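PDB 5EC6: HpuA from Kingella denitrificans ATCC 33394, which probably captures haemoglobin at the bacterial surface as an outer-membrane lipoprotein receptor, a first step in the uptake of haem iron. Local coordinates for residues A[37-42]-A[69-74]; A[134-139]-A[150-155]; A[177-182]-A[210-215]; A[222-227]-A[234-239]. One frame throughout, in Å; residues are numbered along the deposited sequence. Where two conformers were deposited one is given.

Contact 1. Residues A[37-42]-A[69-74]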
loop_
_atom_site.group_PDB
_atom_site.type_symbol
_atom_site.label_atom_id
_atom_site.label_comp_id
_atom_site.label_asym_id
_atom_site.label_seq_id
_atom_site.Cartn_x
_atom_site.Cartn_y
_atom_site.Cartn_z
ATOM N N ARG A 37 -0.381 -8.057 -15.970
ATOM C CA ARG A 37 -0.919 -8.207 -14.612
ATOM C C ARG A 37 0.166 -8.522 -13.609
ATOM O O ARG A 37 -0.156 -8.742 -12.450
ATOM C CB ARG A 37 -2.011 -9.289 -14.534
ATOM C CG ARG A 37 -3.321 -8.868 -15.222
ATOM C CD ARG A 37 -4.193 -7.977 -14.382
ATOM N NE ARG A 37 -4.779 -8.692 -13.263
ATOM C CZ ARG A 37 -5.293 -8.095 -12.185
ATOM N NH1 ARG A 37 -5.251 -6.766 -12.011
ATOM N NH2 ARG A 37 -5.788 -8.843 -11.252
ATOM N N GLU A 38 1.441 -8.523 -14.025
ATOM C CA GLU A 38 2.539 -8.827 -13.119
ATOM C C GLU A 38 2.571 -7.882 -11.917
ATOM O O GLU A 38 2.364 -6.675 -12.041
ATOM C CB GLU A 38 3.882 -8.745 -13.834
ATOM C CG GLU A 38 4.102 -9.862 -14.854
ATOM C CD GLU A 38 5.407 -9.727 -15.621
ATOM O OE1 GLU A 38 6.061 -8.646 -15.515
ATOM O OE2 GLU A 38 5.756 -10.709 -16.315
ATOM N N GLN A 39 2.760 -8.477 -10.753
ATOM C CA GLN A 39 2.726 -7.723 -9.492
ATOM C C GLN A 39 4.155 -7.725 -8.915
ATOM O O GLN A 39 4.939 -8.613 -9.193
ATOM C CB GLN A 39 1.764 -8.369 -8.495
ATOM C CG GLN A 39 0.327 -8.464 -8.991
ATOM C CD GLN A 39 -0.298 -7.106 -9.125
ATOM O OE1 GLN A 39 -0.447 -6.393 -8.155
ATOM N NE2 GLN A 39 -0.587 -6.718 -10.339
ATOM N N ARG A 40 4.406 -6.775 -8.035
ATOM C CA ARG A 40 5.640 -6.750 -7.246
ATOM C C ARG A 40 5.261 -6.550 -5.778
ATOM O O ARG A 40 4.405 -5.697 -5.468
ATOM C CB ARG A 40 6.487 -5.545 -7.683
ATOM C CG ARG A 40 7.743 -5.319 -6.844
ATOM C CD ARG A 40 8.310 -3.935 -7.108
ATOM N NE ARG A 40 8.912 -3.788 -8.416
ATOM C CZ ARG A 40 9.227 -2.595 -8.939
ATOM N NH1 ARG A 40 8.939 -1.436 -8.292
ATOM N NH2 ARG A 40 9.804 -2.568 -10.121
ATOM N N THR A 41 5.911 -7.293 -4.870
ATOM C CA THR A 41 5.680 -7.123 -3.432
ATOM C C THR A 41 6.981 -6.866 -2.664
ATOM O O THR A 41 7.989 -7.560 -2.889
ATOM C CB THR A 41 5.036 -8.364 -2.799
ATOM O OG1 THR A 41 3.810 -8.654 -3.538
ATOM C CG2 THR A 41 4.681 -8.124 -1.358
ATOM N N PHE A 42 6.905 -5.888 -1.753
ATOM C CA PHE A 42 7.884 -5.749 -0.691
ATOM C C PHE A 42 7.339 -6.363 0.570
ATOM O O PHE A 42 6.247 -5.972 1.031
ATOM C CB PHE A 42 8.140 -4.275 -0.515
ATOM C CG PHE A 42 8.595 -3.600 -1.771
ATOM C CD1 PHE A 42 9.955 -3.612 -2.140
ATOM C CD2 PHE A 42 7.683 -2.993 -2.618
ATOM C CE1 PHE A 42 10.373 -3.041 -3.303
ATOM C CE2 PHE A 42 8.129 -2.401 -3.789
ATOM C CZ PHE A 42 9.470 -2.446 -4.129
ATOM N N GLN A 69 -10.931 -10.947 -13.168
ATOM C CA GLN A 69 -9.563 -10.828 -12.623
ATOM C C GLN A 69 -9.603 -10.470 -11.167
ATOM O O GLN A 69 -10.393 -9.596 -10.737
ATOM C CB GLN A 69 -8.804 -9.778 -13.407
ATOM C CG GLN A 69 -8.524 -10.179 -14.823
ATOM C CD GLN A 69 -7.710 -9.122 -15.575
ATOM O OE1 GLN A 69 -7.843 -7.886 -15.336
ATOM N NE2 GLN A 69 -6.850 -9.588 -16.442
ATOM N N GLU A 70 -8.752 -11.142 -10.359
ATOM C CA GLU A 70 -8.682 -10.869 -8.944
ATOM C C GLU A 70 -7.205 -10.894 -8.538
ATOM O O GLU A 70 -6.370 -11.434 -9.258
ATOM C CB GLU A 70 -9.449 -11.877 -8.103
ATOM C CG GLU A 70 -10.950 -11.852 -8.403
ATOM C CD GLU A 70 -11.788 -12.686 -7.470
ATOM O OE1 GLU A 70 -11.380 -12.959 -6.329
ATOM O OE2 GLU A 70 -12.933 -13.032 -7.893
ATOM N N ILE A 71 -6.921 -10.301 -7.386
ATOM C CA ILE A 71 -5.631 -10.471 -6.708
ATOM C C ILE A 71 -5.865 -11.167 -5.393
ATOM O O ILE A 71 -6.751 -10.765 -4.645
ATOM C CB ILE A 71 -4.986 -9.108 -6.371
ATOM C CG1 ILE A 71 -4.746 -8.242 -7.611
ATOM C CG2 ILE A 71 -3.689 -9.344 -5.557
ATOM C CD1 ILE A 71 -3.594 -8.668 -8.472
ATOM N N LEU A 72 -5.086 -12.220 -5.126
ATOM C CA LEU A 72 -5.080 -12.904 -3.849
ATOM C C LEU A 72 -3.743 -12.635 -3.156
ATOM O O LEU A 72 -2.747 -12.392 -3.835
ATOM C CB LEU A 72 -5.256 -14.415 -4.025
ATOM C CG LEU A 72 -6.498 -14.875 -4.789
ATOM C CD1 LEU A 72 -6.505 -16.407 -4.981
ATOM C CD2 LEU A 72 -7.712 -14.380 -4.055
ATOM N N TYR A 73 -3.768 -12.693 -1.834
ATOM C CA TYR A 73 -2.568 -12.591 -1.010
ATOM C C TYR A 73 -2.084 -14.017 -0.750
ATOM O O TYR A 73 -2.812 -14.811 -0.177
ATOM C CB TYR A 73 -2.863 -11.835 0.296
ATOM C CG TYR A 73 -1.689 -11.900 1.242
ATOM C CD1 TYR A 73 -0.534 -11.199 0.997
ATOM C CD2 TYR A 73 -1.725 -12.736 2.326
ATOM C CE1 TYR A 73 0.565 -11.308 1.846
ATOM C CE2 TYR A 73 -0.640 -12.857 3.167
ATOM C CZ TYR A 73 0.494 -12.149 2.925
ATOM O OH TYR A 73 1.576 -12.292 3.791
ATOM N N GLN A 74 -0.861 -14.340 -1.155
ATOM C CA GLN A 74 -0.220 -15.622 -0.752
ATOM C C GLN A 74 0.670 -15.379 0.494
ATOM O O GLN A 74 1.655 -14.619 0.450
ATOM C CB GLN A 74 0.621 -16.224 -1.879
ATOM C CG GLN A 74 1.027 -17.640 -1.535
ATOM C CD GLN A 74 1.908 -18.313 -2.548
ATOM O OE1 GLN A 74 2.659 -17.692 -3.280
ATOM N NE2 GLN A 74 1.773 -19.629 -2.631
#
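Where the chain runs into strand 40-43, Arg37 and Gln39 lean on the side chains of Gln69 and Ile71 from strand 65-74, the third strand of a small antiparallel sheet. The guanidinium of Arg37 and the amide of Gln69 are stacked with their planes 19° apart, Gln69 OE1 lying over one guanidinium face but offset toward its rim, 3.8 Å from Arg37 NE. Two bends along the arginine chain fold it back so that Arg37 NH2 reaches the carbonyl of Glu70; that bond is weak, Arg37 NH2 to Glu70 O being 3.3 Å with an N-H...O angle of 120°. The contact joins two different sheets at the surface through the side chains of Arg37 and Gln39, without a backbone ladder. Ile71 supplies the apolar part: its terminal CD1 sits 3.5 Å from Arg37 NH2 and 3.7 Å from Gln39 CD, the isoleucine and glutamine approaching from opposite directions. Glutamine suits this place because its bent, flexible chain rests CG and CD on that methyl while its N-H groups bond elsewhere. Gln39 NE2 donates to Arg37 O at 3.0 Å, almost straight at 173°, with the acceptor in the amide plane. The same NE2 also donates to Thr155 OG1, beside the neighbouring strand 148-154.

Contact 2. Residues A[134-139]-A[150-155]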
loop_
_atom_site.group_PDB
_atom_site.type_symbol
_atom_site.label_atom_id
_atom_site.label_comp_id
_atom_site.label_asym_id
_atom_site.label_seq_id
_atom_site.Cartn_x
_atom_site.Cartn_y
_atom_site.Cartn_z
ATOM N N LYS A 134 -5.982 2.033 -5.595
ATOM C CA LYS A 134 -6.584 1.262 -6.704
ATOM C C LYS A 134 -5.640 0.295 -7.364
ATOM O O LYS A 134 -6.077 -0.606 -8.056
ATOM C CB LYS A 134 -7.142 2.194 -7.808
ATOM C CG LYS A 134 -8.040 3.296 -7.313
ATOM C CD LYS A 134 -9.412 2.841 -6.839
ATOM C CE LYS A 134 -10.259 4.095 -6.538
ATOM N NZ LYS A 134 -10.941 4.114 -5.204
ATOM N N SER A 135 -4.337 0.446 -7.145
ATOM C CA SER A 135 -3.350 -0.376 -7.834
ATOM C C SER A 135 -2.338 -1.098 -6.911
ATOM O O SER A 135 -1.348 -1.662 -7.375
ATOM C CB SER A 135 -2.535 0.450 -8.817
ATOM O OG SER A 135 -3.377 1.020 -9.820
ATOM N N MET A 136 -2.651 -1.134 -5.637
ATOM C CA MET A 136 -1.785 -1.773 -4.636
ATOM C C MET A 136 -2.595 -2.100 -3.414
ATOM O O MET A 136 -3.704 -1.568 -3.217
ATOM C CB MET A 136 -0.558 -0.879 -4.300
ATOM C CG MET A 136 -0.963 0.415 -3.714
ATOM S SD MET A 136 0.438 1.258 -2.928
ATOM C CE MET A 136 0.726 0.181 -1.568
ATOM N N GLN A 137 -1.987 -2.888 -2.516
ATOM C CA GLN A 137 -2.479 -3.141 -1.188
ATOM C C GLN A 137 -1.288 -3.164 -0.255
ATOM O O GLN A 137 -0.153 -3.392 -0.696
ATOM C CB GLN A 137 -3.174 -4.519 -1.085
ATOM C CG GLN A 137 -4.687 -4.485 -1.006
ATOM C CD GLN A 137 -5.263 -3.897 0.266
ATOM O OE1 GLN A 137 -4.592 -3.276 1.044
ATOM N NE2 GLN A 137 -6.559 -4.045 0.424
ATOM N N PHE A 138 -1.550 -2.913 1.019
ATOM C CA PHE A 138 -0.528 -3.135 2.054
ATOM C C PHE A 138 -1.196 -3.667 3.290
ATOM O O PHE A 138 -2.406 -3.492 3.476
ATOM C CB PHE A 138 0.341 -1.873 2.313
ATOM C CG PHE A 138 -0.350 -0.762 3.050
ATOM C CD1 PHE A 138 -1.260 0.092 2.407
ATOM C CD2 PHE A 138 -0.095 -0.539 4.387
ATOM C CE1 PHE A 138 -1.863 1.131 3.072
ATOM C CE2 PHE A 138 -0.753 0.467 5.077
ATOM C CZ PHE A 138 -1.622 1.305 4.426
ATOM N N GLY A 139 -0.398 -4.318 4.126
ATOM C CA GLY A 139 -0.944 -4.989 5.281
ATOM C C GLY A 139 0.075 -5.849 5.946
ATOM O O GLY A 139 1.292 -5.586 5.903
ATOM N N LEU A 150 5.085 -8.087 7.191
ATOM C CA LEU A 150 4.364 -6.902 6.699
ATOM C C LEU A 150 4.688 -6.750 5.234
ATOM O O LEU A 150 5.819 -7.065 4.799
ATOM C CB LEU A 150 4.705 -5.676 7.493
ATOM C CG LEU A 150 4.454 -5.783 9.007
ATOM C CD1 LEU A 150 5.767 -6.049 9.764
ATOM C CD2 LEU A 150 3.621 -4.636 9.603
ATOM N N PHE A 151 3.685 -6.313 4.434
ATOM C CA PHE A 151 3.857 -6.249 2.991
ATOM C C PHE A 151 3.208 -5.002 2.406
ATOM O O PHE A 151 2.282 -4.404 2.958
ATOM C CB PHE A 151 3.257 -7.479 2.271
ATOM C CG PHE A 151 1.758 -7.540 2.326
ATOM C CD1 PHE A 151 1.120 -8.099 3.406
ATOM C CD2 PHE A 151 1.004 -7.025 1.275
ATOM C CE1 PHE A 151 -0.281 -8.126 3.450
ATOM C CE2 PHE A 151 -0.369 -7.026 1.342
ATOM C CZ PHE A 151 -0.997 -7.585 2.411
ATOM N N ALA A 152 3.729 -4.635 1.246
ATOM C CA ALA A 152 3.107 -3.646 0.340
ATOM C C ALA A 152 3.379 -4.173 -1.065
ATOM O O ALA A 152 4.510 -4.448 -1.434
ATOM C CB ALA A 152 3.674 -2.250 0.490
ATOM N N GLY A 153 2.321 -4.391 -1.844
ATOM C CA GLY A 153 2.525 -4.910 -3.178
ATOM C C GLY A 153 1.432 -4.478 -4.152
ATOM O O GLY A 153 0.362 -4.035 -3.750
ATOM N N GLY A 154 1.723 -4.585 -5.423
ATOM C CA GLY A 154 0.805 -4.044 -6.444
ATOM C C GLY A 154 1.410 -4.015 -7.813
ATOM O O GLY A 154 2.417 -4.662 -8.100
ATOM N N THR A 155 0.708 -3.288 -8.681
ATOM C CA THR A 155 1.128 -3.092 -10.062
ATOM C C THR A 155 2.214 -2.006 -10.121
ATOM O O THR A 155 1.928 -0.875 -9.828
ATOM C CB THR A 155 -0.099 -2.632 -10.868
ATOM O OG1 THR A 155 -1.081 -3.713 -10.918
ATOM C CG2 THR A 155 0.240 -2.281 -12.285
#
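The Phe151 ring lies with one face against the backbone of Gly139: Gly139 N is over the ring centre, 3.7 Å above the plane, and Gly139 CA makes a CH-pi contact 4.1 Å from the centroid. Glycine suits the place because the ring occupies the space beside its backbone where a side chain would stand. With chi1 at 69°, Phe151 CG stands between its backbone N and carbonyl carbon, and the ring is carried across to the partner strand; Tyr73 stacks on the same ring from another sheet. The Phe138 ring belongs to the other face of this antiparallel beta hairpin, with Met136 and Ala152. There the short alanine methyl lets Phe138 CB come within 3.8 Å of Ala152 CB, while the Phe138 ring leads off to Ile180 and Leu182. Gln137 with Gly153 and Gly139 with Phe151 are hydrogen-bonded pairs; Gln137 N to Gly153 O is 2.9 Å, and Thr155 N to Ser135 O, also 2.9 Å, continues the ladder beyond the strands. Gly154 pairs with Met136, CA to CA 3.9 Å, and suits the position because a CB there would run into Ser135 O and Met136 CB. Five backbone bonds therefore hold the register, supplemented by CA-H...O contacts such as Ala152 CA to Gln137 O at 3.4 Å, so the N-H and C=O groups of Gln137, Gly139, Phe151 and Gly153 are paired in the buried interior.

Contact 3. Residues A[177-182]-A[210-215]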
loop_
_atom_site.group_PDB
_atom_site.type_symbol
_atom_site.label_atom_id
_atom_site.label_comp_id
_atom_site.label_asym_id
_atom_site.label_seq_id
_atom_site.Cartn_x
_atom_site.Cartn_y
_atom_site.Cartn_z
ATOM N N TYR A 177 3.132 12.380 -1.665
ATOM C CA TYR A 177 2.222 11.264 -1.413
ATOM C C TYR A 177 1.692 11.372 0.027
ATOM O O TYR A 177 2.408 11.775 0.940
ATOM C CB TYR A 177 2.930 9.923 -1.617
ATOM C CG TYR A 177 3.429 9.682 -3.025
ATOM C CD1 TYR A 177 4.642 10.246 -3.461
ATOM C CD2 TYR A 177 2.703 8.912 -3.918
ATOM C CE1 TYR A 177 5.073 10.094 -4.755
ATOM C CE2 TYR A 177 3.131 8.715 -5.198
ATOM C CZ TYR A 177 4.304 9.313 -5.646
ATOM O OH TYR A 177 4.760 9.123 -6.936
ATOM N N GLU A 178 0.435 10.984 0.186
ATOM C CA GLU A 178 -0.273 10.999 1.458
ATOM C C GLU A 178 -0.391 9.528 1.809
ATOM O O GLU A 178 -1.031 8.791 1.068
ATOM C CB GLU A 178 -1.645 11.656 1.253
ATOM C CG GLU A 178 -2.480 11.840 2.524
ATOM C CD GLU A 178 -3.582 12.878 2.333
ATOM O OE1 GLU A 178 -3.410 13.858 1.534
ATOM O OE2 GLU A 178 -4.671 12.708 2.967
ATOM N N VAL A 179 0.201 9.115 2.936
ATOM C CA VAL A 179 0.431 7.692 3.191
ATOM C C VAL A 179 -0.069 7.294 4.603
ATOM O O VAL A 179 -0.196 8.148 5.506
ATOM C CB VAL A 179 1.912 7.245 3.019
ATOM C CG1 VAL A 179 2.446 7.670 1.658
ATOM C CG2 VAL A 179 2.829 7.743 4.103
ATOM N N ILE A 180 -0.189 6.002 4.773
ATOM C CA ILE A 180 -0.431 5.411 6.092
ATOM C C ILE A 180 0.596 4.323 6.339
ATOM O O ILE A 180 0.921 3.544 5.446
ATOM C CB ILE A 180 -1.840 4.804 6.152
ATOM C CG1 ILE A 180 -2.924 5.886 5.968
ATOM C CG2 ILE A 180 -2.056 4.052 7.469
ATOM C CD1 ILE A 180 -4.216 5.295 5.484
ATOM N N GLY A 181 1.120 4.306 7.563
ATOM C CA GLY A 181 2.001 3.250 8.060
ATOM C C GLY A 181 1.267 2.289 8.963
ATOM O O GLY A 181 0.307 2.696 9.654
ATOM N N LEU A 182 1.708 1.049 8.901
ATOM C CA LEU A 182 1.100 -0.058 9.643
ATOM C C LEU A 182 2.195 -0.847 10.345
ATOM O O LEU A 182 3.199 -1.250 9.746
ATOM C CB LEU A 182 0.326 -0.961 8.693
ATOM C CG LEU A 182 -0.076 -2.335 9.272
ATOM C CD1 LEU A 182 -1.274 -2.034 10.127
ATOM C CD2 LEU A 182 -0.412 -3.358 8.186
ATOM N N SER A 210 0.529 11.740 7.227
ATOM C CA SER A 210 1.911 11.405 6.915
ATOM C C SER A 210 2.131 11.595 5.435
ATOM O O SER A 210 1.288 11.197 4.613
ATOM C CB SER A 210 2.185 9.964 7.240
ATOM O OG SER A 210 2.007 9.641 8.643
ATOM N N PHE A 211 3.253 12.228 5.111
ATOM C CA PHE A 211 3.557 12.562 3.723
ATOM C C PHE A 211 4.996 12.160 3.368
ATOM O O PHE A 211 5.923 12.339 4.155
ATOM C CB PHE A 211 3.370 14.064 3.476
ATOM C CG PHE A 211 1.968 14.528 3.871
ATOM C CD1 PHE A 211 0.935 14.332 3.017
ATOM C CD2 PHE A 211 1.723 15.013 5.138
ATOM C CE1 PHE A 211 -0.358 14.702 3.350
ATOM C CE2 PHE A 211 0.436 15.371 5.505
ATOM C CZ PHE A 211 -0.593 15.217 4.600
ATOM N N LEU A 212 5.110 11.579 2.183
ATOM C CA LEU A 212 6.420 11.267 1.603
ATOM C C LEU A 212 6.536 12.005 0.273
ATOM O O LEU A 212 5.608 11.997 -0.537
ATOM C CB LEU A 212 6.574 9.763 1.356
ATOM C CG LEU A 212 6.370 8.843 2.559
ATOM C CD1 LEU A 212 6.454 7.391 2.130
ATOM C CD2 LEU A 212 7.298 9.165 3.701
ATOM N N THR A 213 7.694 12.626 0.041
ATOM C CA THR A 213 7.967 13.305 -1.209
ATOM C C THR A 213 9.166 12.687 -1.910
ATOM O O THR A 213 10.230 12.426 -1.295
ATOM C CB THR A 213 8.155 14.803 -0.960
ATOM O OG1 THR A 213 6.880 15.349 -0.658
ATOM C CG2 THR A 213 8.726 15.545 -2.129
ATOM N N VAL A 214 8.970 12.496 -3.220
ATOM C CA VAL A 214 9.997 12.011 -4.111
ATOM C C VAL A 214 10.488 13.184 -4.931
ATOM O O VAL A 214 9.690 13.891 -5.582
ATOM C CB VAL A 214 9.487 10.891 -5.037
ATOM C CG1 VAL A 214 10.601 10.507 -6.002
ATOM C CG2 VAL A 214 9.037 9.672 -4.261
ATOM N N ASN A 215 11.809 13.399 -4.915
ATOM C CA ASN A 215 12.463 14.336 -5.824
ATOM C C ASN A 215 13.151 13.512 -6.916
ATOM O O ASN A 215 14.103 12.806 -6.639
ATOM C CB ASN A 215 13.461 15.200 -5.093
ATOM C CG ASN A 215 14.011 16.285 -5.971
ATOM O OD1 ASN A 215 14.342 16.029 -7.132
ATOM N ND2 ASN A 215 14.098 17.499 -5.443
HETATM O O HOH W 1 -0.578 8.864 8.868
HETATM O O HOH W 2 -1.695 10.042 6.519
#
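Tyr177 and Leu212 form the tight end of this contact between two antiparallel strands: Tyr177 N donates to Leu212 O at 2.7 Å, and Leu212 N returns a bond to Tyr177 O at 3.0 Å. Leu212 O also lies in the plane of the Tyr177 ring, at its edge, and further out Tyr177 CE1 meets Val214 CG2 at 4.0 Å. On the same face Val179 and Leu212 cross at about a right angle, Val179 CG2 touching Leu212 CG at 4.0 Å; branched aliphatic residues suit this buried, apolar side. The other face carries Glu178 and Phe211, lying side by side and pointing the same way. With its CG anti to the backbone N (chi1 -176°) and the chain extended, Glu178 runs alongside the phenyl ring, and Glu178 OE1 comes to the ring edge, in plane, 3.7 Å from Phe211 CE1. Glu178 OE2 is held by the hydroxyl of Tyr194.

Toward Ser210 the ladder loosens. Val179 N still bonds Ser210 O, but a water replaces the return bond of this pair, donating to Val179 O at 2.6 Å and accepting from Ser210 N at 2.9 Å. Ser210 OG is gripped by Val226 N and by a second water at 2.7 Å, so a small hydroxyl suits this hydrated end. Strand 174-185 pairs on its other edge with strand 298-308, while strand 208-215 passes its bonds on to strand 220-225; Ile284 of strand 283-289 packs on both Tyr177 and Val179.

Contact 4. Residues A[222-227]-A[234-239]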
loop_
_atom_site.group_PDB
_atom_site.type_symbol
_atom_site.label_atom_id
_atom_site.label_comp_id
_atom_site.label_asym_id
_atom_site.label_seq_id
_atom_site.Cartn_x
_atom_site.Cartn_y
_atom_site.Cartn_z
ATOM N N GLY A 222 11.937 11.740 0.919
ATOM C CA GLY A 222 11.874 12.213 2.295
ATOM C C GLY A 222 10.475 12.188 2.869
ATOM O O GLY A 222 9.475 12.077 2.139
ATOM N N GLY A 223 10.397 12.287 4.190
ATOM C CA GLY A 223 9.144 12.465 4.887
ATOM C C GLY A 223 9.076 11.644 6.158
ATOM O O GLY A 223 10.017 10.963 6.516
ATOM N N THR A 224 7.942 11.737 6.862
ATOM C CA THR A 224 7.765 11.145 8.161
ATOM C C THR A 224 6.419 10.468 8.264
ATOM O O THR A 224 5.384 11.076 7.953
ATOM C CB THR A 224 7.873 12.223 9.266
ATOM O OG1 THR A 224 9.193 12.785 9.239
ATOM C CG2 THR A 224 7.612 11.630 10.653
ATOM N N ILE A 225 6.456 9.234 8.743
ATOM C CA ILE A 225 5.253 8.514 9.096
ATOM C C ILE A 225 4.984 8.818 10.598
ATOM O O ILE A 225 5.783 8.444 11.458
ATOM C CB ILE A 225 5.397 7.037 8.843
ATOM C CG1 ILE A 225 5.566 6.771 7.339
ATOM C CG2 ILE A 225 4.126 6.283 9.308
ATOM C CD1 ILE A 225 5.936 5.369 7.008
ATOM N N VAL A 226 3.873 9.498 10.839
ATOM C CA VAL A 226 3.578 10.093 12.171
ATOM C C VAL A 226 2.983 9.057 13.141
ATOM O O VAL A 226 1.962 8.459 12.868
ATOM C CB VAL A 226 2.617 11.271 11.974
ATOM C CG1 VAL A 226 2.276 11.918 13.328
ATOM C CG2 VAL A 226 3.256 12.290 11.076
ATOM N N GLY A 227 3.635 8.906 14.284
ATOM C CA GLY A 227 3.248 7.986 15.310
ATOM C C GLY A 227 2.209 8.518 16.295
ATOM O O GLY A 227 1.726 9.651 16.177
ATOM N N SER A 234 7.197 7.808 15.637
ATOM C CA SER A 234 7.219 8.164 14.207
ATOM C C SER A 234 8.402 7.481 13.510
ATOM O O SER A 234 9.427 7.192 14.107
ATOM C CB SER A 234 7.298 9.666 14.011
ATOM O OG SER A 234 6.149 10.311 14.558
ATOM N N ILE A 235 8.268 7.308 12.187
ATOM C CA ILE A 235 9.363 6.777 11.365
ATOM C C ILE A 235 9.789 7.887 10.417
ATOM O O ILE A 235 9.000 8.340 9.570
ATOM C CB ILE A 235 8.931 5.537 10.540
ATOM C CG1 ILE A 235 8.523 4.388 11.452
ATOM C CG2 ILE A 235 10.048 5.126 9.596
ATOM C CD1 ILE A 235 7.850 3.219 10.726
ATOM N N GLU A 236 10.996 8.387 10.609
ATOM C CA GLU A 236 11.523 9.464 9.789
ATOM C C GLU A 236 12.437 8.911 8.699
ATOM O O GLU A 236 13.395 8.230 8.983
ATOM C CB GLU A 236 12.295 10.478 10.636
ATOM C CG GLU A 236 12.803 11.651 9.822
ATOM C CD GLU A 236 13.329 12.824 10.633
ATOM O OE1 GLU A 236 13.409 12.704 11.863
ATOM O OE2 GLU A 236 13.594 13.876 10.003
ATOM N N MET A 237 12.132 9.229 7.444
ATOM C CA MET A 237 13.048 8.825 6.339
ATOM C C MET A 237 14.315 9.600 6.479
ATOM O O MET A 237 14.264 10.813 6.722
ATOM C CB MET A 237 12.390 9.107 4.993
ATOM C CG MET A 237 11.085 8.335 4.808
ATOM S SD MET A 237 11.335 6.563 4.715
ATOM C CE MET A 237 9.632 5.982 4.738
ATOM N N ARG A 238 15.464 8.925 6.383
ATOM C CA ARG A 238 16.765 9.545 6.558
ATOM C C ARG A 238 17.567 9.704 5.266
ATOM O O ARG A 238 18.051 10.805 4.967
ATOM C CB ARG A 238 17.585 8.811 7.605
ATOM C CG ARG A 238 16.988 8.951 9.028
ATOM C CD ARG A 238 17.046 10.362 9.540
ATOM N NE ARG A 238 16.633 10.449 10.926
ATOM C CZ ARG A 238 16.694 11.549 11.679
ATOM N NH1 ARG A 238 17.174 12.681 11.193
ATOM N NH2 ARG A 238 16.292 11.498 12.951
ATOM N N ASP A 239 17.879 8.626 4.580
ATOM C CA ASP A 239 18.585 8.746 3.305
ATOM C C ASP A 239 18.060 7.624 2.424
ATOM O O ASP A 239 18.411 6.459 2.606
ATOM C CB ASP A 239 20.083 8.577 3.461
ATOM C CG ASP A 239 20.826 8.942 2.162
ATOM O OD1 ASP A 239 20.190 9.516 1.276
ATOM O OD2 ASP A 239 22.038 8.744 2.090
HETATM O O HOH W 3 12.805 12.889 5.699
HETATM O O HOH W 4 3.909 11.673 16.796
#
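Ser234 OG accepts a nearly straight hydrogen bond from Gly227 N, 2.9 Å long at 170°, and a water that donates to Gly227 O lies at the longer, weak distance of 3.4 Å from the same Ser234 OG. The bond closes the turn end of an antiparallel beta hairpin made by strands 220-225 and 235-243. Ser234 OG stands beside its backbone N, anti to the carbonyl carbon (chi1 -62°), and this turns it toward Gly227. Glycine fits there because a side chain would run into Ser234 N.

Ile225 and Ile235 form a hydrogen-bonded pair, with Ile225 N to Ile235 O and Ile235 N to Ile225 O both 2.8 Å. Their branched side chains meet CB to CB on the buried face, where Ile225 also rests on Phe300 and Ile235 on Ala298. Thr224 and Glu236 occupy the more exposed face, as their polar ends suit; Thr224 CG2 packs on Ser234 CB at 3.9 Å. At the far end Met237 N bonds Gly223 O. The positive phi of Gly223 (140°) would jam a CB against the preceding carbonyl O, so glycine fits. Met237 CG lies 3.3 Å from Gly223 O, and the flexible methionine chain carries its CE to the Ile225 side. Beyond this pair one water bridges the strands, accepting from Gly223 N at 2.9 Å and donating to Met237 O at 2.7 Å.

From the N terminus, contact 1 closes first, bringing the start of strand 40-43 to strand 65-74 and so tying the small sheet to the body of the protein. Contact 2 closes the hairpin 136-154, and strand 40-43 pairs along its second strand, Phe42 with Ala152 and Arg40 with Gly154, so contacts 1 and 2 touch through strands 40-43 and 148-154. Contact 3 joins strands 174-185 and 208-215 across 27 intervening residues, far more than either hairpin; Leu182 and Ile180 pack on contact 2. Contact 4 follows as a short hairpin, sewn to contact 3 through Thr213 with Gly222 and Ser210 OG with Val226 N. All four lie in series, none nested or crossed, and contacts 1 and 4 lie about 27 Å apart between centres.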